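Local coordinates for carboxypeptidase 1 (Deinococcus radiodurans str. R1, PDB 5GIV), which probably removes amino acids one at a time, with broad specificity, from the C-terminal end of peptides as a metal-dependent carboxypeptidase of the M32 family, at residues 228-233 against 246-251; 264-269 against 297-302; 271-276 against 293-298. One frame throughout, in Å; residues are numbered along the deposited sequence.

Contact 1: 228-233 against 246-251; sequences GRQDLT and VRITTR
From R229 to T233 the chain runs parallel to I248-T250, their short strand axes 33° apart, and four backbone bonds form the ladder: I248 N to R229 O (2.9 Å), D231 N to I248 O, T250 N to D231 O and T233 N to T250 O. Q230, I248, L232 and T250 share one face of the sheet. With CG anti to the backbone N (chi1 -179°) and the chain extended, Q230 passes I248, its CB 3.7 Å from I248 CG1, and brings OE1 to 3.2 Å from T250 CB. T264 on the helix behind takes up Q230 OE1 and T250 OG1 through its hydroxyl, satisfying polar ends in a buried place. L232 CD2 lies beside T250 CG2 at 3.8 Å, the two side chains pointing the same way.

On the other face D231 is gripped side-on by R229, whose NE meets OD2 and whose NH2 meets OD1 at 2.6 Å. Water 1 ties D231 OD2 to I248 O. R229 CG lies 3.7 Å from R247 CD; the R247 guanidinium forms salt bridges through NE with D245 and through NH1 with D33 of the second subunit. Further along, T249 OG1 donates to T233 OG1 (3.1 Å), while T249 OG1 also meets F237 N and T233 OG1 meets H235 O, a use to which small hydroxyl residues are well suited. The result is the parallel pair of a small three-stranded mixed sheet, backed on its I248 face by the HExxH helix that carries the zinc-binding histidines.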
loop_
_atom_site.group_PDB
_atom_site.type_symbol
_atom_site.label_atom_id
_atom_site.label_comp_id
_atom_site.label_asym_id
_atom_site.label_seq_id
_atom_site.Cartn_x
_atom_site.Cartn_y
_atom_site.Cartn_z
ATOM N N GLY A 228 7.471 -8.486 6.761
ATOM C CA GLY A 228 7.976 -7.691 5.663
ATOM C C GLY A 228 7.629 -8.325 4.337
ATOM O O GLY A 228 6.935 -9.345 4.263
ATOM N N ARG A 229 8.134 -7.699 3.283
ATOM C CA ARG A 229 7.955 -8.184 1.923
ATOM C C ARG A 229 8.868 -7.366 1.022
ATOM O O ARG A 229 9.437 -6.354 1.440
ATOM C CB ARG A 229 6.490 -8.082 1.467
ATOM C CG ARG A 229 5.906 -6.686 1.551
ATOM C CD ARG A 229 4.536 -6.589 0.859
ATOM N NE ARG A 229 4.624 -6.763 -0.593
ATOM C CZ ARG A 229 4.305 -7.882 -1.229
ATOM N NH1 ARG A 229 3.866 -8.941 -0.558
ATOM N NH2 ARG A 229 4.434 -7.947 -2.544
ATOM N N GLN A 230 8.982 -7.810 -0.230
ATOM C CA GLN A 230 9.785 -7.149 -1.250
ATOM C C GLN A 230 8.926 -6.870 -2.479
ATOM O O GLN A 230 8.060 -7.673 -2.834
ATOM C CB GLN A 230 11.009 -8.002 -1.653
ATOM C CG GLN A 230 11.903 -7.329 -2.703
ATOM C CD GLN A 230 13.145 -8.144 -3.079
ATOM O OE1 GLN A 230 14.255 -7.614 -3.105
ATOM N NE2 GLN A 230 12.960 -9.425 -3.372
ATOM N N ASP A 231 9.177 -5.734 -3.130
ATOM C CA ASP A 231 8.506 -5.379 -4.374
ATOM C C ASP A 231 9.504 -4.693 -5.301
ATOM O O ASP A 231 10.627 -4.370 -4.909
ATOM C CB ASP A 231 7.296 -4.472 -4.122
ATOM C CG ASP A 231 6.225 -5.146 -3.275
ATOM O OD1 ASP A 231 5.406 -5.890 -3.846
ATOM O OD2 ASP A 231 6.206 -4.944 -2.037
ATOM N N LEU A 232 9.073 -4.452 -6.537
ATOM C CA LEU A 232 9.905 -3.819 -7.554
ATOM C C LEU A 232 9.638 -2.323 -7.613
ATOM O O LEU A 232 8.484 -1.887 -7.578
ATOM C CB LEU A 232 9.648 -4.432 -8.928
ATOM C CG LEU A 232 10.068 -5.877 -9.138
ATOM C CD1 LEU A 232 9.761 -6.321 -10.551
ATOM C CD2 LEU A 232 11.552 -5.970 -8.897
ATOM N N THR A 233 10.708 -1.536 -7.700
ATOM C CA THR A 233 10.588 -0.096 -7.877
ATOM C C THR A 233 11.735 0.388 -8.758
ATOM O O THR A 233 12.621 -0.380 -9.142
ATOM C CB THR A 233 10.566 0.652 -6.540
ATOM O OG1 THR A 233 11.811 0.463 -5.858
ATOM C CG2 THR A 233 9.422 0.170 -5.674
ATOM N N VAL A 246 8.564 -4.339 7.856
ATOM C CA VAL A 246 9.790 -3.737 7.340
ATOM C C VAL A 246 9.947 -4.193 5.897
ATOM O O VAL A 246 10.333 -5.337 5.634
ATOM C CB VAL A 246 11.012 -4.103 8.184
ATOM C CG1 VAL A 246 12.226 -3.379 7.659
ATOM C CG2 VAL A 246 10.753 -3.709 9.633
ATOM N N ARG A 247 9.635 -3.306 4.958
ATOM C CA ARG A 247 9.553 -3.672 3.551
ATOM C C ARG A 247 10.784 -3.215 2.779
ATOM O O ARG A 247 11.394 -2.186 3.084
ATOM C CB ARG A 247 8.288 -3.088 2.929
ATOM C CG ARG A 247 7.049 -3.418 3.745
ATOM C CD ARG A 247 5.765 -3.216 2.956
ATOM N NE ARG A 247 4.594 -3.487 3.784
ATOM C CZ ARG A 247 3.334 -3.275 3.412
ATOM N NH1 ARG A 247 3.053 -2.787 2.209
ATOM N NH2 ARG A 247 2.351 -3.557 4.249
ATOM N N ILE A 248 11.129 -3.992 1.752
ATOM C CA ILE A 248 12.276 -3.708 0.908
ATOM C C ILE A 248 11.825 -3.737 -0.548
ATOM O O ILE A 248 10.814 -4.348 -0.900
ATOM C CB ILE A 248 13.439 -4.709 1.151
ATOM C CG1 ILE A 248 13.021 -6.131 0.789
ATOM C CG2 ILE A 248 13.894 -4.679 2.604
ATOM C CD1 ILE A 248 14.168 -7.102 0.863
ATOM N N THR A 249 12.571 -3.038 -1.396
ATOM C CA THR A 249 12.308 -3.048 -2.825
ATOM C C THR A 249 13.620 -3.246 -3.563
ATOM O O THR A 249 14.693 -2.898 -3.062
ATOM C CB THR A 249 11.615 -1.757 -3.302
ATOM O OG1 THR A 249 12.481 -0.635 -3.092
ATOM C CG2 THR A 249 10.301 -1.537 -2.551
ATOM N N THR A 250 13.523 -3.811 -4.763
ATOM C CA THR A 250 14.685 -4.102 -5.583
ATOM C C THR A 250 14.363 -3.740 -7.028
ATOM O O THR A 250 13.233 -3.361 -7.363
ATOM C CB THR A 250 15.104 -5.576 -5.454
ATOM O OG1 THR A 250 16.420 -5.759 -5.998
ATOM C CG2 THR A 250 14.105 -6.495 -6.180
ATOM N N ARG A 251 15.383 -3.834 -7.879
ATOM C CA ARG A 251 15.269 -3.508 -9.295
ATOM C C ARG A 251 15.969 -4.586 -10.101
ATOM O O ARG A 251 17.097 -4.962 -9.775
ATOM C CB ARG A 251 15.876 -2.135 -9.573
ATOM C CG ARG A 251 16.241 -1.879 -11.001
ATOM C CD ARG A 251 17.203 -0.703 -11.049
ATOM N NE ARG A 251 18.423 -0.969 -10.284
ATOM C CZ ARG A 251 19.182 -0.023 -9.735
ATOM N NH1 ARG A 251 18.840 1.259 -9.854
ATOM N NH2 ARG A 251 20.278 -0.359 -9.062
HETATM O O HOH W 1 7.945 -3.767 -0.546
#

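Contact 2: 264-269 against 297-302; sequences TLHEAG and SQSRLW. With ZN (zinc ion), chain G.
H266, whose ring lies against S299, binds the zinc ion through NE2 at 2.2 Å; H270, E296 and three waters complete the site. H266, E267 and H270 form the HExxH signature, with E296 of the next helix as third protein ligand, as in other clan MA peptidases with a glutamate ligand. Water 2 donates to E267 OE2 at 2.8 Å, consistent with the predicted role of E267 as proton donor and acceptor. The H266 ring is positioned on several sides. A first torsion of -179°, trans to N, swings the imidazole out from its helix to lie against S299 of the facing one. There S299 CB sits over the middle of one ring face, 3.3 Å from the centroid and 8° off the normal, a CH-pi contact. Serine suits this place because it is small enough to fit flat against the ring, and its OG turns back to E296 O of its own helix.

At the ring edge, R300 NE lies 4.0 Å from H266 CE1, which in turn is over one face of the guanidinium group. Both residues are tied to E303: H266 ND1 bonds its OE2 and R300 NH1 forms a salt bridge with it. E303 is thus a second-shell carboxylate that fixes the rotation of the imidazole and probably polarises it toward the metal.

Close approach of the backbones depends on G269. Having only hydrogen on its alpha carbon, it lets its CA come to 3.9 Å from S299 CA, and W302 CD1 lies 3.8 Å from G269 CA. The segment axes consequently pass at 6.9 Å, at 139° between their directions. Beyond this seam, L265 packs on helix 207-221, Q298 and W302 meet helix 453-464 and share Y464 OH, and S297 and R300 touch helix 420-439.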
loop_
_atom_site.group_PDB
_atom_site.type_symbol
_atom_site.label_atom_id
_atom_site.label_comp_id
_atom_site.label_asym_id
_atom_site.label_seq_id
_atom_site.Cartn_x
_atom_site.Cartn_y
_atom_site.Cartn_z
ATOM N N THR A 264 19.014 -6.488 -3.519
ATOM C CA THR A 264 18.175 -7.184 -2.553
ATOM C C THR A 264 18.952 -7.506 -1.276
ATOM O O THR A 264 18.469 -7.247 -0.169
ATOM C CB THR A 264 17.585 -8.445 -3.192
ATOM O OG1 THR A 264 16.646 -8.063 -4.202
ATOM C CG2 THR A 264 16.881 -9.313 -2.160
ATOM N N LEU A 265 20.179 -8.025 -1.409
ATOM C CA LEU A 265 20.975 -8.316 -0.218
ATOM C C LEU A 265 21.250 -7.044 0.568
ATOM O O LEU A 265 21.130 -7.022 1.795
ATOM C CB LEU A 265 22.290 -9.000 -0.608
ATOM C CG LEU A 265 22.226 -10.290 -1.431
ATOM C CD1 LEU A 265 23.586 -10.975 -1.495
ATOM C CD2 LEU A 265 21.195 -11.234 -0.853
ATOM N N HIS A 266 21.535 -5.951 -0.135
ATOM C CA HIS A 266 21.794 -4.679 0.526
ATOM C C HIS A 266 20.585 -4.217 1.333
ATOM O O HIS A 266 20.687 -3.977 2.543
ATOM C CB HIS A 266 22.183 -3.636 -0.525
ATOM C CG HIS A 266 22.501 -2.287 0.044
ATOM N ND1 HIS A 266 23.793 -1.835 0.200
ATOM C CD2 HIS A 266 21.698 -1.292 0.487
ATOM C CE1 HIS A 266 23.770 -0.617 0.713
ATOM N NE2 HIS A 266 22.511 -0.265 0.898
ATOM N N GLU A 267 19.419 -4.081 0.681
ATOM C CA GLU A 267 18.228 -3.600 1.393
ATOM C C GLU A 267 17.768 -4.574 2.476
ATOM O O GLU A 267 17.270 -4.142 3.525
ATOM C CB GLU A 267 17.075 -3.332 0.414
ATOM C CG GLU A 267 17.335 -2.249 -0.637
ATOM C CD GLU A 267 17.730 -0.912 -0.035
ATOM O OE1 GLU A 267 17.281 -0.587 1.087
ATOM O OE2 GLU A 267 18.481 -0.175 -0.699
ATOM N N ALA A 268 17.915 -5.879 2.247
ATOM C CA ALA A 268 17.616 -6.840 3.302
ATOM C C ALA A 268 18.485 -6.586 4.524
ATOM O O ALA A 268 18.021 -6.717 5.663
ATOM C CB ALA A 268 17.807 -8.270 2.791
ATOM N N GLY A 269 19.747 -6.206 4.306
ATOM C CA GLY A 269 20.613 -5.870 5.424
ATOM C C GLY A 269 20.065 -4.717 6.239
ATOM O O GLY A 269 20.048 -4.760 7.472
ATOM N N SER A 297 26.145 0.203 7.623
ATOM C CA SER A 297 27.095 -0.847 7.965
ATOM C C SER A 297 26.457 -2.212 7.826
ATOM O O SER A 297 27.140 -3.192 7.517
ATOM C CB SER A 297 27.604 -0.670 9.399
ATOM O OG SER A 297 26.645 -1.135 10.340
ATOM N N GLN A 298 25.149 -2.288 8.041
ATOM C CA GLN A 298 24.455 -3.562 8.016
ATOM C C GLN A 298 24.050 -3.958 6.600
ATOM O O GLN A 298 24.153 -5.132 6.225
ATOM C CB GLN A 298 23.260 -3.478 8.950
ATOM C CG GLN A 298 23.729 -3.269 10.384
ATOM C CD GLN A 298 24.833 -4.266 10.757
ATOM O OE1 GLN A 298 24.616 -5.479 10.732
ATOM N NE2 GLN A 298 26.012 -3.755 11.102
ATOM N N SER A 299 23.602 -2.999 5.791
ATOM C CA SER A 299 23.386 -3.311 4.383
ATOM C C SER A 299 24.686 -3.763 3.730
ATOM O O SER A 299 24.707 -4.743 2.981
ATOM C CB SER A 299 22.779 -2.109 3.664
ATOM O OG SER A 299 23.529 -0.948 3.923
ATOM N N ARG A 300 25.787 -3.076 4.025
ATOM C CA ARG A 300 27.064 -3.425 3.420
ATOM C C ARG A 300 27.622 -4.726 3.981
ATOM O O ARG A 300 28.328 -5.456 3.275
ATOM C CB ARG A 300 28.055 -2.283 3.621
ATOM C CG ARG A 300 27.700 -1.044 2.808
ATOM C CD ARG A 300 27.626 -1.372 1.319
ATOM N NE ARG A 300 27.695 -0.166 0.505
ATOM C CZ ARG A 300 27.744 -0.155 -0.827
ATOM N NH1 ARG A 300 27.739 -1.297 -1.510
ATOM N NH2 ARG A 300 27.827 1.003 -1.475
ATOM N N LEU A 301 27.341 -5.031 5.245
ATOM C CA LEU A 301 27.816 -6.288 5.796
ATOM C C LEU A 301 27.183 -7.466 5.060
ATOM O O LEU A 301 27.885 -8.339 4.532
ATOM C CB LEU A 301 27.519 -6.338 7.295
ATOM C CG LEU A 301 28.020 -7.538 8.112
ATOM C CD1 LEU A 301 28.189 -7.187 9.604
ATOM C CD2 LEU A 301 27.065 -8.733 7.939
ATOM N N TRP A 302 25.851 -7.468 4.953
ATOM C CA TRP A 302 25.177 -8.582 4.299
ATOM C C TRP A 302 25.366 -8.558 2.789
ATOM O O TRP A 302 25.386 -9.618 2.158
ATOM C CB TRP A 302 23.696 -8.581 4.657
ATOM C CG TRP A 302 23.441 -8.941 6.098
ATOM C CD1 TRP A 302 23.160 -8.084 7.125
ATOM C CD2 TRP A 302 23.492 -10.256 6.674
ATOM N NE1 TRP A 302 23.005 -8.786 8.297
ATOM C CE2 TRP A 302 23.203 -10.120 8.051
ATOM C CE3 TRP A 302 23.733 -11.534 6.159
ATOM C CZ2 TRP A 302 23.153 -11.213 8.920
ATOM C CZ3 TRP A 302 23.679 -12.628 7.033
ATOM C CH2 TRP A 302 23.396 -12.454 8.396
HETATM ZN ZN ZN G . 21.876 1.627 1.917
HETATM O O HOH W 2 19.841 1.923 0.662
HETATM O O HOH W 3 22.887 2.389 0.316
HETATM O O HOH W 4 20.433 3.501 2.523
#

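Contact 3: 271-276 against 293-298; sequences ALYEQG and GVHESQ. With ZN (zinc ion), chain G.
The polar link is a hydrogen bond from H295 NE2 to E274 OE1, 2.7 Å long and almost straight at 174°. OE1 receives it on its anti lone pair, in the plane of the imidazole, and carboxylate and ring are nearly coplanar. E274 is itself held by R240 at OE2 and by G289 N at OE1.

Aromatic and apolar packing come from Y273. Its CD2 lies 3.6 Å above the centre of the H295 ring, the two planes inclined at 49° with centroids 4.6 Å apart. Toward the far end Y273 CE2 is 3.8 Å from V294 CG1, and the hydroxyl finds its polar partner in V290 N. A large ring with a polar tip can thus fill the space between the helices while ending on backbone.

Metal binding belongs to E296, on the other side of its helix: OE2 meets the zinc ion at 2.2 Å, and OE1 accepts from zinc-bound water 3 at 2.6 Å.

H295 ND1 is hydrogen-bonded to ND1 of the zinc ligand H270; as H270 binds the metal through NE2 and H295 NE2 donates to E274, H270 is probably the donor. The relay from E274 through H295 probably orients H270 from the second shell and may strengthen its donation to the metal.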
loop_
_atom_site.group_PDB
_atom_site.type_symbol
_atom_site.label_atom_id
_atom_site.label_comp_id
_atom_site.label_asym_id
_atom_site.label_seq_id
_atom_site.Cartn_x
_atom_site.Cartn_y
_atom_site.Cartn_z
ATOM N N ALA A 271 16.973 -4.047 6.408
ATOM C CA ALA A 271 15.740 -4.518 7.031
ATOM C C ALA A 271 16.028 -5.436 8.209
ATOM O O ALA A 271 15.293 -5.426 9.206
ATOM C CB ALA A 271 14.868 -5.236 6.003
ATOM N N LEU A 272 17.089 -6.242 8.108
ATOM C CA LEU A 272 17.466 -7.102 9.224
ATOM C C LEU A 272 17.731 -6.278 10.471
ATOM O O LEU A 272 17.284 -6.631 11.570
ATOM C CB LEU A 272 18.697 -7.915 8.852
ATOM C CG LEU A 272 18.433 -9.049 7.875
ATOM C CD1 LEU A 272 19.740 -9.624 7.394
ATOM C CD2 LEU A 272 17.584 -10.117 8.581
ATOM N N TYR A 273 18.459 -5.172 10.315
ATOM C CA TYR A 273 18.701 -4.261 11.421
ATOM C C TYR A 273 17.387 -3.859 12.089
ATOM O O TYR A 273 17.223 -4.013 13.305
ATOM C CB TYR A 273 19.479 -3.052 10.905
ATOM C CG TYR A 273 19.915 -2.059 11.947
ATOM C CD1 TYR A 273 19.712 -2.289 13.305
ATOM C CD2 TYR A 273 20.520 -0.878 11.568
ATOM C CE1 TYR A 273 20.111 -1.365 14.250
ATOM C CE2 TYR A 273 20.921 0.038 12.490
ATOM C CZ TYR A 273 20.717 -0.198 13.834
ATOM O OH TYR A 273 21.132 0.749 14.744
ATOM N N GLU A 274 16.445 -3.324 11.306
ATOM C CA GLU A 274 15.167 -2.889 11.867
ATOM C C GLU A 274 14.394 -4.062 12.462
ATOM O O GLU A 274 13.763 -3.926 13.518
ATOM C CB GLU A 274 14.322 -2.188 10.794
ATOM C CG GLU A 274 14.901 -0.873 10.279
ATOM C CD GLU A 274 14.905 0.241 11.308
ATOM O OE1 GLU A 274 15.723 1.173 11.168
ATOM O OE2 GLU A 274 14.095 0.198 12.257
ATOM N N GLN A 275 14.403 -5.215 11.784
ATOM C CA GLN A 275 13.654 -6.367 12.275
ATOM C C GLN A 275 14.247 -6.944 13.551
ATOM O O GLN A 275 13.571 -7.714 14.236
ATOM C CB GLN A 275 13.568 -7.459 11.202
ATOM C CG GLN A 275 12.535 -7.171 10.093
ATOM C CD GLN A 275 12.282 -8.368 9.187
ATOM O OE1 GLN A 275 13.110 -9.286 9.083
ATOM N NE2 GLN A 275 11.132 -8.365 8.525
ATOM N N GLY A 276 15.490 -6.606 13.878
ATOM C CA GLY A 276 16.079 -7.060 15.121
ATOM C C GLY A 276 15.882 -6.147 16.316
ATOM O O GLY A 276 16.245 -6.525 17.435
ATOM N N GLY A 293 25.359 5.795 9.438
ATOM C CA GLY A 293 26.532 4.948 9.275
ATOM C C GLY A 293 26.317 3.548 9.812
ATOM O O GLY A 293 26.689 2.562 9.171
ATOM N N VAL A 294 25.701 3.433 10.988
ATOM C CA VAL A 294 25.428 2.107 11.522
ATOM C C VAL A 294 24.449 1.375 10.614
ATOM O O VAL A 294 24.618 0.183 10.331
ATOM C CB VAL A 294 24.907 2.195 12.971
ATOM C CG1 VAL A 294 24.469 0.823 13.456
ATOM C CG2 VAL A 294 25.974 2.738 13.878
ATOM N N HIS A 295 23.430 2.080 10.115
ATOM C CA HIS A 295 22.464 1.431 9.231
ATOM C C HIS A 295 23.142 0.896 7.975
ATOM O O HIS A 295 23.023 -0.290 7.644
ATOM C CB HIS A 295 21.337 2.399 8.869
ATOM C CG HIS A 295 19.978 1.815 9.072
ATOM N ND1 HIS A 295 19.540 0.702 8.389
ATOM C CD2 HIS A 295 18.987 2.142 9.936
ATOM C CE1 HIS A 295 18.329 0.382 8.806
ATOM N NE2 HIS A 295 17.966 1.244 9.740
ATOM N N GLU A 296 23.895 1.750 7.281
ATOM C CA GLU A 296 24.595 1.322 6.079
ATOM C C GLU A 296 25.673 0.286 6.375
ATOM O O GLU A 296 26.103 -0.425 5.460
ATOM C CB GLU A 296 25.218 2.524 5.378
ATOM C CG GLU A 296 25.803 2.203 4.016
ATOM C CD GLU A 296 24.736 2.023 2.945
ATOM O OE1 GLU A 296 25.091 2.065 1.750
ATOM O OE2 GLU A 296 23.549 1.837 3.296
ATOM N N SER A 297 26.145 0.203 7.623
ATOM C CA SER A 297 27.095 -0.847 7.965
ATOM C C SER A 297 26.457 -2.212 7.826
ATOM O O SER A 297 27.140 -3.192 7.517
ATOM C CB SER A 297 27.604 -0.670 9.399
ATOM O OG SER A 297 26.645 -1.135 10.340
ATOM N N GLN A 298 25.149 -2.288 8.041
ATOM C CA GLN A 298 24.455 -3.562 8.016
ATOM C C GLN A 298 24.050 -3.958 6.600
ATOM O O GLN A 298 24.153 -5.132 6.225
ATOM C CB GLN A 298 23.260 -3.478 8.950
ATOM C CG GLN A 298 23.729 -3.269 10.384
ATOM C CD GLN A 298 24.833 -4.266 10.757
ATOM O OE1 GLN A 298 24.616 -5.479 10.732
ATOM N NE2 GLN A 298 26.012 -3.755 11.102
HETATM ZN ZN ZN G . 21.876 1.627 1.917
HETATM O O HOH W 3 22.887 2.389 0.316
HETATM O O HOH W 2 19.841 1.923 0.662
HETATM O O HOH W 4 20.433 3.501 2.523
#

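In the fold
Along the chain, contact 1 closes before the other two open; helix 257-275 then supplies the first segment of both contact 2 and contact 3, and helix 292-306 the second. The centres of contacts 2 and 3 are about 7 Å apart, and the two contacts share S297 and Q298, while the centre of contact 1 lies about 13 and 15 Å from theirs. Strand 245-250 packs its I248 and V246 side chains on A271 of helix 257-275, so the sheet backs the helix that also packs against helix 292-306. Contacts 2 and 3 contribute H266 and E296 to one zinc site, completed by H270 of helix 257-275.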